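Local structure of ferric iron-binding protein HitA (Pseudomonas aeruginosa PAO1, 6IWF) at residues Gly10-Thr15 and Asn195-Thr200; Gly98-Thr103 and Lys255-Gln260; Thr178-Val183 and Tyr199-Glu204; Ala262-Pro265 and Gln271-Pro274. The protein binds ferric iron, probably in the periplasm for delivery to an uptake transporter, and is linked to gallium internalization. All coordinates share one frame; numbering follows the deposited sequence.

Overall arrangement
Contact 1 brings together three Fe(3+)-binding residues, His12, Tyr196 and Tyr197, and the other contacts lie around it. Contact 2, whose centre is about 9 Å from that of contact 1, packs strand 97-108 against helix 251-258; Asn195 N of contact 1 lies 2.9 Å from Thr103 O, a probable hydrogen bond. Contact 4 is closer still to contact 2, with centres about 7 Å apart, and Thr100 OG1 and Glu263 OE2 approach to 2.8 Å. Contact 3 continues along helix 196-205 beyond the tyrosines and sits about 18 Å, centre to centre, from contacts 2 and 4. The Glu263 side chain comes within about 4 Å of Tyr196, placing contact 4 next to the iron site.

Contact 1: Gly10-Thr15 and Asn195-Thr200; sequences GQHAAT and NYYWYT
His12 faces Tyr196 and Tyr197 in the iron site; all three bind Fe(3+), as does Glu60, although no iron is bound to this chain in the model. The imidazole arrives edge first. Near its plane, NE2 of His12 is 3.4 Å from Tyr196 CE1, while CE1 of His12 lies 4.1 Å from Tyr197 OH. The imidazole and the Tyr196 ring meet obliquely, their planes turned 78° to each other. With His12 NE2 3.8 Å from Tyr196 OH and 4.2 Å from Tyr197 OH, the ligand atoms converge without any hydrogen bond between the two segments. Tyr196 OH is hydrogen-bonded instead to Glu60 OE1, so two iron ligands are paired directly.

Within this first shell the two tyrosine rings also touch: Tyr196 CE1 sits 3.4 Å above one face of the Tyr197 ring, offset toward its margin. Tyr196 reaches that place with CG lodged between its backbone N and carbonyl carbon (chi1 57°). Behind His12, its backbone N donates to Gln11 OE1 at 2.7 Å, and Asn9 ND2 bonds to His12 O. His12 is the N-cap of helix 13-27, whereas the tyrosines come from the segment leading into helix 196-205. Around them, Gln11 packs on Tyr58 of strand 56-59, Tyr196 on Arg102 of strand 97-108, and Tyr197 on Asn176 and Val177 of helix 176-184.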
loop_
_atom_site.group_PDB
_atom_site.type_symbol
_atom_site.label_atom_id
_atom_site.label_comp_id
_atom_site.label_asym_id
_atom_site.label_seq_id
_atom_site.Cartn_x
_atom_site.Cartn_y
_atom_site.Cartn_z
ATOM N N GLY A 10 9.178 -6.163 -0.304
ATOM C CA GLY A 10 7.807 -6.406 0.101
ATOM C C GLY A 10 6.761 -5.896 -0.863
ATOM O O GLY A 10 5.581 -6.229 -0.713
ATOM N N GLN A 11 7.154 -5.083 -1.842
ATOM C CA GLN A 11 6.242 -4.682 -2.903
ATOM C C GLN A 11 6.054 -5.838 -3.882
ATOM O O GLN A 11 6.665 -6.897 -3.755
ATOM C CB GLN A 11 6.755 -3.447 -3.641
ATOM C CG GLN A 11 5.966 -2.176 -3.384
ATOM C CD GLN A 11 4.607 -2.168 -4.068
ATOM O OE1 GLN A 11 4.067 -3.213 -4.433
ATOM N NE2 GLN A 11 4.049 -0.987 -4.235
ATOM N N HIS A 12 5.201 -5.624 -4.876
ATOM C CA HIS A 12 4.892 -6.680 -5.835
ATOM C C HIS A 12 6.154 -7.139 -6.559
ATOM O O HIS A 12 7.086 -6.363 -6.787
ATOM C CB HIS A 12 3.838 -6.178 -6.822
ATOM C CG HIS A 12 2.450 -6.179 -6.257
ATOM N ND1 HIS A 12 2.074 -7.001 -5.215
ATOM C CD2 HIS A 12 1.349 -5.461 -6.583
ATOM C CE1 HIS A 12 0.801 -6.793 -4.927
ATOM N NE2 HIS A 12 0.339 -5.860 -5.739
ATOM N N ALA A 13 6.183 -8.433 -6.900
ATOM C CA ALA A 13 7.395 -9.053 -7.439
ATOM C C ALA A 13 7.890 -8.335 -8.690
ATOM O O ALA A 13 9.076 -7.996 -8.796
ATOM C CB ALA A 13 7.129 -10.527 -7.736
ATOM N N ALA A 14 6.990 -8.080 -9.644
ATOM C CA ALA A 14 7.389 -7.457 -10.903
ATOM C C ALA A 14 7.841 -6.018 -10.716
ATOM O O ALA A 14 8.646 -5.518 -11.506
ATOM C CB ALA A 14 6.239 -7.510 -11.911
ATOM N N THR A 15 7.324 -5.326 -9.701
ATOM C CA THR A 15 7.771 -3.960 -9.437
ATOM C C THR A 15 9.202 -3.946 -8.907
ATOM O O THR A 15 10.019 -3.108 -9.314
ATOM C CB THR A 15 6.813 -3.296 -8.443
ATOM O OG1 THR A 15 5.462 -3.410 -8.925
ATOM C CG2 THR A 15 7.160 -1.828 -8.239
ATOM N N ASN A 195 -6.935 0.487 -5.400
ATOM C CA ASN A 195 -7.337 0.775 -6.776
ATOM C C ASN A 195 -6.545 -0.034 -7.792
ATOM O O ASN A 195 -7.080 -0.384 -8.853
ATOM C CB ASN A 195 -7.167 2.273 -7.053
ATOM C CG ASN A 195 -5.716 2.678 -7.117
ATOM O OD1 ASN A 195 -5.014 2.701 -6.101
ATOM N ND2 ASN A 195 -5.240 2.980 -8.324
ATOM N N TYR A 196 -5.276 -0.347 -7.499
ATOM C CA TYR A 196 -4.413 -0.818 -8.580
ATOM C C TYR A 196 -4.744 -2.241 -9.026
ATOM O O TYR A 196 -4.353 -2.624 -10.136
ATOM C CB TYR A 196 -2.937 -0.695 -8.170
ATOM C CG TYR A 196 -2.574 -1.416 -6.905
ATOM C CD1 TYR A 196 -2.383 -2.793 -6.908
ATOM C CD2 TYR A 196 -2.405 -0.730 -5.709
ATOM C CE1 TYR A 196 -2.042 -3.471 -5.750
ATOM C CE2 TYR A 196 -2.063 -1.409 -4.538
ATOM C CZ TYR A 196 -1.889 -2.781 -4.574
ATOM O OH TYR A 196 -1.549 -3.479 -3.427
ATOM N N TYR A 197 -5.478 -3.020 -8.215
ATOM C CA TYR A 197 -5.836 -4.381 -8.627
ATOM C C TYR A 197 -6.761 -4.373 -9.833
ATOM O O TYR A 197 -6.677 -5.253 -10.699
ATOM C CB TYR A 197 -6.506 -5.132 -7.480
ATOM C CG TYR A 197 -5.566 -5.473 -6.359
ATOM C CD1 TYR A 197 -4.698 -6.557 -6.463
ATOM C CD2 TYR A 197 -5.548 -4.715 -5.189
ATOM C CE1 TYR A 197 -3.825 -6.869 -5.438
ATOM C CE2 TYR A 197 -4.679 -5.025 -4.162
ATOM C CZ TYR A 197 -3.822 -6.100 -4.295
ATOM O OH TYR A 197 -2.959 -6.418 -3.270
ATOM N N TRP A 198 -7.679 -3.413 -9.888
ATOM C CA TRP A 198 -8.546 -3.299 -11.051
ATOM C C TRP A 198 -7.731 -3.041 -12.316
ATOM O O TRP A 198 -7.984 -3.654 -13.363
ATOM C CB TRP A 198 -9.562 -2.181 -10.815
ATOM C CG TRP A 198 -10.612 -2.043 -11.864
ATOM C CD1 TRP A 198 -11.840 -2.645 -11.891
ATOM C CD2 TRP A 198 -10.546 -1.213 -13.024
ATOM N NE1 TRP A 198 -12.537 -2.249 -13.006
ATOM C CE2 TRP A 198 -11.766 -1.369 -13.721
ATOM C CE3 TRP A 198 -9.573 -0.356 -13.548
ATOM C CZ2 TRP A 198 -12.037 -0.704 -14.915
ATOM C CZ3 TRP A 198 -9.840 0.309 -14.740
ATOM C CH2 TRP A 198 -11.069 0.133 -15.409
ATOM N N TYR A 199 -6.731 -2.155 -12.230
ATOM C CA TYR A 199 -5.933 -1.831 -13.409
ATOM C C TYR A 199 -5.080 -3.015 -13.859
ATOM O O TYR A 199 -4.924 -3.248 -15.064
ATOM C CB TYR A 199 -5.067 -0.601 -13.130
ATOM C CG TYR A 199 -5.868 0.671 -13.051
ATOM C CD1 TYR A 199 -6.455 1.083 -11.850
ATOM C CD2 TYR A 199 -6.092 1.444 -14.189
ATOM C CE1 TYR A 199 -7.203 2.243 -11.770
ATOM C CE2 TYR A 199 -6.841 2.600 -14.121
ATOM C CZ TYR A 199 -7.399 2.996 -12.918
ATOM O OH TYR A 199 -8.134 4.155 -12.867
ATOM N N THR A 200 -4.513 -3.774 -12.914
ATOM C CA THR A 200 -3.757 -4.965 -13.299
ATOM C C THR A 200 -4.644 -5.960 -14.039
ATOM O O THR A 200 -4.250 -6.504 -15.079
ATOM C CB THR A 200 -3.126 -5.623 -12.071
ATOM O OG1 THR A 200 -2.287 -4.673 -11.400
ATOM C CG2 THR A 200 -2.295 -6.834 -12.497
#

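Contact 2: Gly98-Thr103 and Lys255-Gln260; sequences GITART and KAILSQ
Ile257 meets strand 97-108 with two branches at once. Its CD1 extends to Ile99 CG2, 3.6 Å away, and the two side chains cross at about a right angle. Its CG2 turns instead to Thr100 CG2 at 3.7 Å, where the side chains approach at a slant. The long branch of Ile257 is stretched (chi2 165°), which carries CD1 to Ile99, the residue before Thr100. Leu258 adds a third touch: its CD2 passes Thr100 CG2 at 4.1 Å, the two side chains sliding by each other in opposite directions.

Ile99 and Thr100 are adjacent, yet both reach the helix: the backbone angles of Ile99 (psi -50°), followed by an extended Thr100, with both backbones bonded to Ser227 of strand 224-231, fit a classic beta bulge, which brings consecutive side chains to the same side of the strand. Thr100 is set so that its two branches do different work. OG1 stands between the backbone N and carbonyl carbon (chi1 66°), which leaves CG2 to meet the isoleucine and leucine. That hydroxyl is hydrogen-bonded to Glu263 OE2 and Ser227 OG. Ile257 also lies against Tyr58 and Thr15, and Ile99 O accepts from Gln254 NE2.

Across the two segments the chemistry is thus wholly apolar, methyl against methyl in a buried setting. Thr100 lies at the boundary: its methyl completes the hydrophobic packing while its hydroxyl joins the polar network of Glu263, which also forms a salt bridge with Arg102.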
loop_
_atom_site.group_PDB
_atom_site.type_symbol
_atom_site.label_atom_id
_atom_site.label_comp_id
_atom_site.label_asym_id
_atom_site.label_seq_id
_atom_site.Cartn_x
_atom_site.Cartn_y
_atom_site.Cartn_z
ATOM N N GLY A 98 8.468 7.832 1.068
ATOM C CA GLY A 98 7.400 7.289 0.246
ATOM C C GLY A 98 7.815 7.236 -1.212
ATOM O O GLY A 98 8.548 8.098 -1.702
ATOM N N ILE A 99 7.361 6.191 -1.901
ATOM C CA ILE A 99 7.698 5.945 -3.300
ATOM C C ILE A 99 6.479 6.100 -4.194
ATOM O O ILE A 99 6.536 6.783 -5.218
ATOM C CB ILE A 99 8.340 4.554 -3.485
ATOM C CG1 ILE A 99 9.564 4.385 -2.575
ATOM C CG2 ILE A 99 8.710 4.336 -4.936
ATOM C CD1 ILE A 99 10.628 5.459 -2.766
ATOM N N THR A 100 5.373 5.438 -3.841
ATOM C CA THR A 100 4.101 5.618 -4.530
ATOM C C THR A 100 2.996 5.705 -3.492
ATOM O O THR A 100 3.174 5.321 -2.338
ATOM C CB THR A 100 3.758 4.473 -5.493
ATOM O OG1 THR A 100 3.552 3.267 -4.746
ATOM C CG2 THR A 100 4.861 4.266 -6.554
ATOM N N ALA A 101 1.847 6.224 -3.918
ATOM C CA ALA A 101 0.642 6.230 -3.101
ATOM C C ALA A 101 -0.471 5.511 -3.850
ATOM O O ALA A 101 -0.481 5.456 -5.079
ATOM C CB ALA A 101 0.179 7.662 -2.749
ATOM N N ARG A 102 -1.400 4.932 -3.098
ATOM C CA ARG A 102 -2.547 4.247 -3.679
ATOM C C ARG A 102 -3.780 4.645 -2.887
ATOM O O ARG A 102 -3.676 5.227 -1.803
ATOM C CB ARG A 102 -2.393 2.737 -3.596
ATOM C CG ARG A 102 -2.569 2.349 -2.157
ATOM C CD ARG A 102 -1.719 1.253 -1.708
ATOM N NE ARG A 102 -0.307 1.467 -1.970
ATOM C CZ ARG A 102 0.563 0.472 -1.898
ATOM N NH1 ARG A 102 1.837 0.674 -2.143
ATOM N NH2 ARG A 102 0.125 -0.744 -1.579
ATOM N N THR A 103 -4.956 4.262 -3.382
ATOM C CA THR A 103 -6.189 4.623 -2.693
ATOM C C THR A 103 -7.119 3.426 -2.575
ATOM O O THR A 103 -7.200 2.591 -3.484
ATOM C CB THR A 103 -6.916 5.803 -3.411
ATOM O OG1 THR A 103 -8.082 6.185 -2.662
ATOM C CG2 THR A 103 -7.326 5.456 -4.843
ATOM N N LYS A 255 9.085 6.024 -13.294
ATOM C CA LYS A 255 8.419 5.480 -14.472
ATOM C C LYS A 255 8.531 3.961 -14.518
ATOM O O LYS A 255 7.557 3.276 -14.839
ATOM C CB LYS A 255 8.986 6.120 -15.740
ATOM C CG LYS A 255 8.614 7.583 -15.877
ATOM C CD LYS A 255 8.633 8.063 -17.321
ATOM C CE LYS A 255 7.667 9.224 -17.513
ATOM N NZ LYS A 255 6.249 8.783 -17.361
ATOM N N ALA A 256 9.701 3.413 -14.163
ATOM C CA ALA A 256 9.849 1.962 -14.105
ATOM C C ALA A 256 8.878 1.351 -13.104
ATOM O O ALA A 256 8.239 0.328 -13.380
ATOM C CB ALA A 256 11.289 1.598 -13.738
ATOM N N ILE A 257 8.757 1.970 -11.927
ATOM C CA ILE A 257 7.853 1.456 -10.904
ATOM C C ILE A 257 6.407 1.545 -11.377
ATOM O O ILE A 257 5.642 0.579 -11.270
ATOM C CB ILE A 257 8.075 2.213 -9.582
ATOM C CG1 ILE A 257 9.434 1.822 -8.976
ATOM C CG2 ILE A 257 6.951 1.946 -8.600
ATOM C CD1 ILE A 257 9.906 2.767 -7.889
ATOM N N LEU A 258 6.020 2.700 -11.929
ATOM C CA LEU A 258 4.641 2.907 -12.360
ATOM C C LEU A 258 4.272 2.050 -13.565
ATOM O O LEU A 258 3.083 1.801 -13.791
ATOM C CB LEU A 258 4.412 4.388 -12.655
ATOM C CG LEU A 258 4.501 5.216 -11.362
ATOM C CD1 LEU A 258 4.324 6.708 -11.638
ATOM C CD2 LEU A 258 3.482 4.711 -10.349
ATOM N N SER A 259 5.261 1.553 -14.316
ATOM C CA SER A 259 4.964 0.649 -15.421
ATOM C C SER A 259 4.403 -0.687 -14.942
ATOM O O SER A 259 3.786 -1.407 -15.737
ATOM C CB SER A 259 6.225 0.425 -16.268
ATOM O OG SER A 259 7.212 -0.310 -15.544
ATOM N N GLN A 260 4.598 -1.032 -13.663
ATOM C CA GLN A 260 4.119 -2.290 -13.111
ATOM C C GLN A 260 2.935 -2.155 -12.160
ATOM O O GLN A 260 2.266 -3.158 -11.888
ATOM C CB GLN A 260 5.257 -3.005 -12.377
ATOM C CG GLN A 260 6.440 -3.304 -13.273
ATOM C CD GLN A 260 6.051 -4.167 -14.457
ATOM O OE1 GLN A 260 5.304 -5.141 -14.315
ATOM N NE2 GLN A 260 6.546 -3.810 -15.634
#

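Contact 3: Thr178-Val183 and Tyr199-Glu204; sequences TAMKAV and YTLKKE
Leu201 supplies the apolar part of this helix-helix contact and touches two consecutive residues of helix 176-184. Its CD2 methyl lies 3.9 Å from Met180 CG. The other methyl, CD1, lies against the aliphatic chain of Lys181, 3.9 Å from Lys181 CE and 4.0 Å from Lys181 CG. Leu201 carries CG anti to its backbone N (chi1 -174°), which sends the fork across the gap between the helices. Met180 bends at its second and third torsions, so the contact is made by its CG and the sulfur lies off to one side. Lys181, by contrast, is straight beyond CG and crosses the leucine at a slant.

The charged part is looser. Lys181 NZ and Glu204 OE1 are 4.2 Å apart, beyond a salt bridge, and the two chains cross at about a right angle; the opposite charges probably attract weakly at this exposed edge. No hydrogen bond joins the two segments.

The axes of these short helical segments come no nearer than 10.9 Å and cross at -61°, a wide spacing bridged by long side chains. Met180, itself buried, also packs on Ile193 of strand 190-194, the strand that separates the two helices in the sequence. Helix 176-184, strand 190-194 and helix 196-205 thus follow in succession, a helix-strand-helix passage in keeping with the alpha/beta lobes of periplasmic solute-binding proteins.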
loop_
_atom_site.group_PDB
_atom_site.type_symbol
_atom_site.label_atom_id
_atom_site.label_comp_id
_atom_site.label_asym_id
_atom_site.label_seq_id
_atom_site.Cartn_x
_atom_site.Cartn_y
_atom_site.Cartn_z
ATOM N N THR A 178 -8.111 -12.553 -6.018
ATOM C CA THR A 178 -9.294 -13.409 -5.979
ATOM C C THR A 178 -10.577 -12.608 -5.752
ATOM O O THR A 178 -11.593 -12.856 -6.413
ATOM C CB THR A 178 -9.123 -14.461 -4.886
ATOM O OG1 THR A 178 -7.894 -15.174 -5.109
ATOM C CG2 THR A 178 -10.284 -15.433 -4.910
ATOM N N ALA A 179 -10.556 -11.663 -4.809
ATOM C CA ALA A 179 -11.733 -10.826 -4.566
ATOM C C ALA A 179 -12.081 -9.977 -5.789
ATOM O O ALA A 179 -13.266 -9.804 -6.123
ATOM C CB ALA A 179 -11.491 -9.931 -3.346
ATOM N N MET A 180 -11.068 -9.433 -6.462
ATOM C CA MET A 180 -11.310 -8.602 -7.640
ATOM C C MET A 180 -11.860 -9.432 -8.786
ATOM O O MET A 180 -12.806 -9.021 -9.468
ATOM C CB MET A 180 -10.023 -7.884 -8.059
ATOM C CG MET A 180 -10.132 -7.015 -9.308
ATOM S SD MET A 180 -11.072 -5.486 -9.040
ATOM C CE MET A 180 -12.609 -5.870 -9.886
ATOM N N LYS A 181 -11.295 -10.619 -9.010
ATOM C CA LYS A 181 -11.861 -11.467 -10.045
ATOM C C LYS A 181 -13.263 -11.941 -9.674
ATOM O O LYS A 181 -14.094 -12.141 -10.565
ATOM C CB LYS A 181 -10.924 -12.648 -10.322
ATOM C CG LYS A 181 -9.652 -12.243 -11.075
ATOM C CD LYS A 181 -8.684 -13.414 -11.215
ATOM C CE LYS A 181 -7.448 -13.055 -12.061
ATOM N NZ LYS A 181 -6.541 -14.243 -12.274
ATOM N N ALA A 182 -13.555 -12.109 -8.376
ATOM C CA ALA A 182 -14.898 -12.527 -7.979
ATOM C C ALA A 182 -15.933 -11.454 -8.307
ATOM O O ALA A 182 -17.058 -11.772 -8.708
ATOM C CB ALA A 182 -14.941 -12.871 -6.490
ATOM N N VAL A 183 -15.578 -10.176 -8.148
ATOM C CA VAL A 183 -16.476 -9.112 -8.602
ATOM C C VAL A 183 -16.614 -9.156 -10.114
ATOM O O VAL A 183 -17.722 -9.067 -10.659
ATOM C CB VAL A 183 -15.978 -7.735 -8.137
ATOM C CG1 VAL A 183 -16.891 -6.629 -8.701
ATOM C CG2 VAL A 183 -15.927 -7.667 -6.628
ATOM N N TYR A 199 -6.731 -2.155 -12.230
ATOM C CA TYR A 199 -5.933 -1.831 -13.409
ATOM C C TYR A 199 -5.080 -3.015 -13.859
ATOM O O TYR A 199 -4.924 -3.248 -15.064
ATOM C CB TYR A 199 -5.067 -0.601 -13.130
ATOM C CG TYR A 199 -5.868 0.671 -13.051
ATOM C CD1 TYR A 199 -6.455 1.083 -11.850
ATOM C CD2 TYR A 199 -6.092 1.444 -14.189
ATOM C CE1 TYR A 199 -7.203 2.243 -11.770
ATOM C CE2 TYR A 199 -6.841 2.600 -14.121
ATOM C CZ TYR A 199 -7.399 2.996 -12.918
ATOM O OH TYR A 199 -8.134 4.155 -12.867
ATOM N N THR A 200 -4.513 -3.774 -12.914
ATOM C CA THR A 200 -3.757 -4.965 -13.299
ATOM C C THR A 200 -4.644 -5.960 -14.039
ATOM O O THR A 200 -4.250 -6.504 -15.079
ATOM C CB THR A 200 -3.126 -5.623 -12.071
ATOM O OG1 THR A 200 -2.287 -4.673 -11.400
ATOM C CG2 THR A 200 -2.295 -6.834 -12.497
ATOM N N LEU A 201 -5.857 -6.190 -13.531
ATOM C CA LEU A 201 -6.772 -7.125 -14.177
ATOM C C LEU A 201 -7.200 -6.621 -15.550
ATOM O O LEU A 201 -7.305 -7.410 -16.499
ATOM C CB LEU A 201 -7.999 -7.364 -13.289
ATOM C CG LEU A 201 -8.970 -8.433 -13.784
ATOM C CD1 LEU A 201 -8.232 -9.759 -13.899
ATOM C CD2 LEU A 201 -10.179 -8.561 -12.860
ATOM N N LYS A 202 -7.458 -5.315 -15.676
ATOM C CA LYS A 202 -7.821 -4.756 -16.975
ATOM C C LYS A 202 -6.698 -4.938 -17.985
ATOM O O LYS A 202 -6.940 -5.326 -19.133
ATOM C CB LYS A 202 -8.175 -3.274 -16.850
ATOM C CG LYS A 202 -8.584 -2.678 -18.192
ATOM C CD LYS A 202 -9.099 -1.262 -18.079
ATOM C CE LYS A 202 -9.346 -0.679 -19.467
ATOM N NZ LYS A 202 -10.017 0.648 -19.416
ATOM N N LYS A 203 -5.455 -4.651 -17.577
ATOM C CA LYS A 203 -4.320 -4.860 -18.473
ATOM C C LYS A 203 -4.275 -6.294 -18.994
ATOM O O LYS A 203 -3.926 -6.527 -20.157
ATOM C CB LYS A 203 -3.016 -4.501 -17.751
ATOM C CG LYS A 203 -1.762 -4.655 -18.608
ATOM C CD LYS A 203 -0.579 -3.906 -18.003
ATOM C CE LYS A 203 0.089 -4.712 -16.888
ATOM N NZ LYS A 203 -0.604 -4.591 -15.567
ATOM N N GLU A 204 -4.665 -7.261 -18.165
ATOM C CA GLU A 204 -4.601 -8.661 -18.570
ATOM C C GLU A 204 -5.771 -9.048 -19.471
ATOM O O GLU A 204 -5.581 -9.769 -20.457
ATOM C CB GLU A 204 -4.559 -9.554 -17.327
ATOM C CG GLU A 204 -4.689 -11.050 -17.600
ATOM C CD GLU A 204 -4.514 -11.888 -16.338
ATOM O OE1 GLU A 204 -5.305 -11.711 -15.380
ATOM O OE2 GLU A 204 -3.582 -12.727 -16.301
#

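Contact 4: Ala262-Pro265 and Gln271-Pro274; sequences AEYP and QADP
Ala272 CB wedges between Tyr264 and Pro265, and these apolar touches make most of the contact. The methyl is 3.7 Å from Tyr264 CD1, approaching the ring obliquely, and 3.7 Å from Pro265 CD. The proline ring also lies against the Gln271-Ala272 backbone, its CG 3.7 Å from Gln271 O, a van der Waals approach. The Tyr264 ring meets Phe279 edge-to-face and its OH bonds to Lys277 O.

The five residues between the segments carry the chain out of strand 264-265, a short strand antiparallel to strand 97-108, and bring it back alongside in the opposite direction. The returning residues 271-274 have no regular structure and lie against the strand, held by side-chain packing and a shared water, with no direct hydrogen bond.

The polar link is that water. It donates to Glu263 O at 2.6 Å and accepts from Asp273 N at 2.9 Å, bridging the two backbones beside the methyl. CB of Glu263 points away from 271-274; its carboxylate joins the Thr100 and Arg102 network, and OE1 bonds to Ser261 OG. Asp273 OD1 bonds to Ala275 N, close by in the chain.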
loop_
_atom_site.group_PDB
_atom_site.type_symbol
_atom_site.label_atom_id
_atom_site.label_comp_id
_atom_site.label_asym_id
_atom_site.label_seq_id
_atom_site.Cartn_x
_atom_site.Cartn_y
_atom_site.Cartn_z
ATOM N N ALA A 262 -0.407 0.605 -11.134
ATOM C CA ALA A 262 -1.134 1.842 -11.400
ATOM C C ALA A 262 -1.328 2.573 -10.074
ATOM O O ALA A 262 -2.357 2.471 -9.406
ATOM C CB ALA A 262 -2.458 1.542 -12.089
ATOM N N GLU A 263 -0.297 3.313 -9.683
ATOM C CA GLU A 263 -0.277 4.031 -8.419
ATOM C C GLU A 263 0.104 5.479 -8.695
ATOM O O GLU A 263 0.355 5.872 -9.839
ATOM C CB GLU A 263 0.679 3.360 -7.425
ATOM C CG GLU A 263 0.254 1.914 -7.141
ATOM C CD GLU A 263 0.957 1.274 -5.958
ATOM O OE1 GLU A 263 1.313 0.079 -6.066
ATOM O OE2 GLU A 263 1.127 1.940 -4.919
ATOM N N TYR A 264 0.132 6.271 -7.640
ATOM C CA TYR A 264 0.444 7.692 -7.797
ATOM C C TYR A 264 1.887 7.962 -7.410
ATOM O O TYR A 264 2.321 7.575 -6.311
ATOM C CB TYR A 264 -0.484 8.535 -6.936
ATOM C CG TYR A 264 -1.938 8.391 -7.293
ATOM C CD1 TYR A 264 -2.519 9.223 -8.248
ATOM C CD2 TYR A 264 -2.734 7.437 -6.679
ATOM C CE1 TYR A 264 -3.864 9.091 -8.580
ATOM C CE2 TYR A 264 -4.079 7.309 -7.002
ATOM C CZ TYR A 264 -4.631 8.137 -7.959
ATOM O OH TYR A 264 -5.966 8.002 -8.284
ATOM N N PRO A 265 2.667 8.635 -8.249
ATOM C CA PRO A 265 4.078 8.862 -7.915
ATOM C C PRO A 265 4.242 9.831 -6.753
ATOM O O PRO A 265 3.463 10.777 -6.580
ATOM C CB PRO A 265 4.660 9.448 -9.210
ATOM C CG PRO A 265 3.485 10.061 -9.901
ATOM C CD PRO A 265 2.296 9.190 -9.560
ATOM N N GLN A 271 3.212 13.461 -12.598
ATOM C CA GLN A 271 1.806 13.110 -12.708
ATOM C C GLN A 271 1.668 11.604 -12.857
ATOM O O GLN A 271 2.556 10.928 -13.382
ATOM C CB GLN A 271 1.144 13.815 -13.898
ATOM C CG GLN A 271 1.407 15.322 -13.971
ATOM C CD GLN A 271 0.665 16.101 -12.895
ATOM O OE1 GLN A 271 -0.568 16.116 -12.860
ATOM N NE2 GLN A 271 1.416 16.754 -12.010
ATOM N N ALA A 272 0.546 11.084 -12.378
ATOM C CA ALA A 272 0.248 9.681 -12.564
ATOM C C ALA A 272 -0.244 9.421 -13.990
ATOM O O ALA A 272 -0.466 10.344 -14.785
ATOM C CB ALA A 272 -0.797 9.220 -11.549
ATOM N N ASP A 273 -0.383 8.136 -14.312
ATOM C CA ASP A 273 -1.123 7.677 -15.483
ATOM C C ASP A 273 -2.418 8.468 -15.591
ATOM O O ASP A 273 -3.195 8.503 -14.635
ATOM C CB ASP A 273 -1.431 6.184 -15.361
ATOM C CG ASP A 273 -2.053 5.591 -16.625
ATOM O OD1 ASP A 273 -2.814 6.283 -17.337
ATOM O OD2 ASP A 273 -1.790 4.399 -16.897
ATOM N N PRO A 274 -2.695 9.119 -16.724
ATOM C CA PRO A 274 -3.958 9.868 -16.843
ATOM C C PRO A 274 -5.199 8.986 -16.766
ATOM O O PRO A 274 -6.310 9.521 -16.645
ATOM C CB PRO A 274 -3.838 10.569 -18.210
ATOM C CG PRO A 274 -2.737 9.851 -18.942
ATOM C CD PRO A 274 -1.796 9.321 -17.872
HETATM O O HOH W 1 0.480 6.110 -12.425
#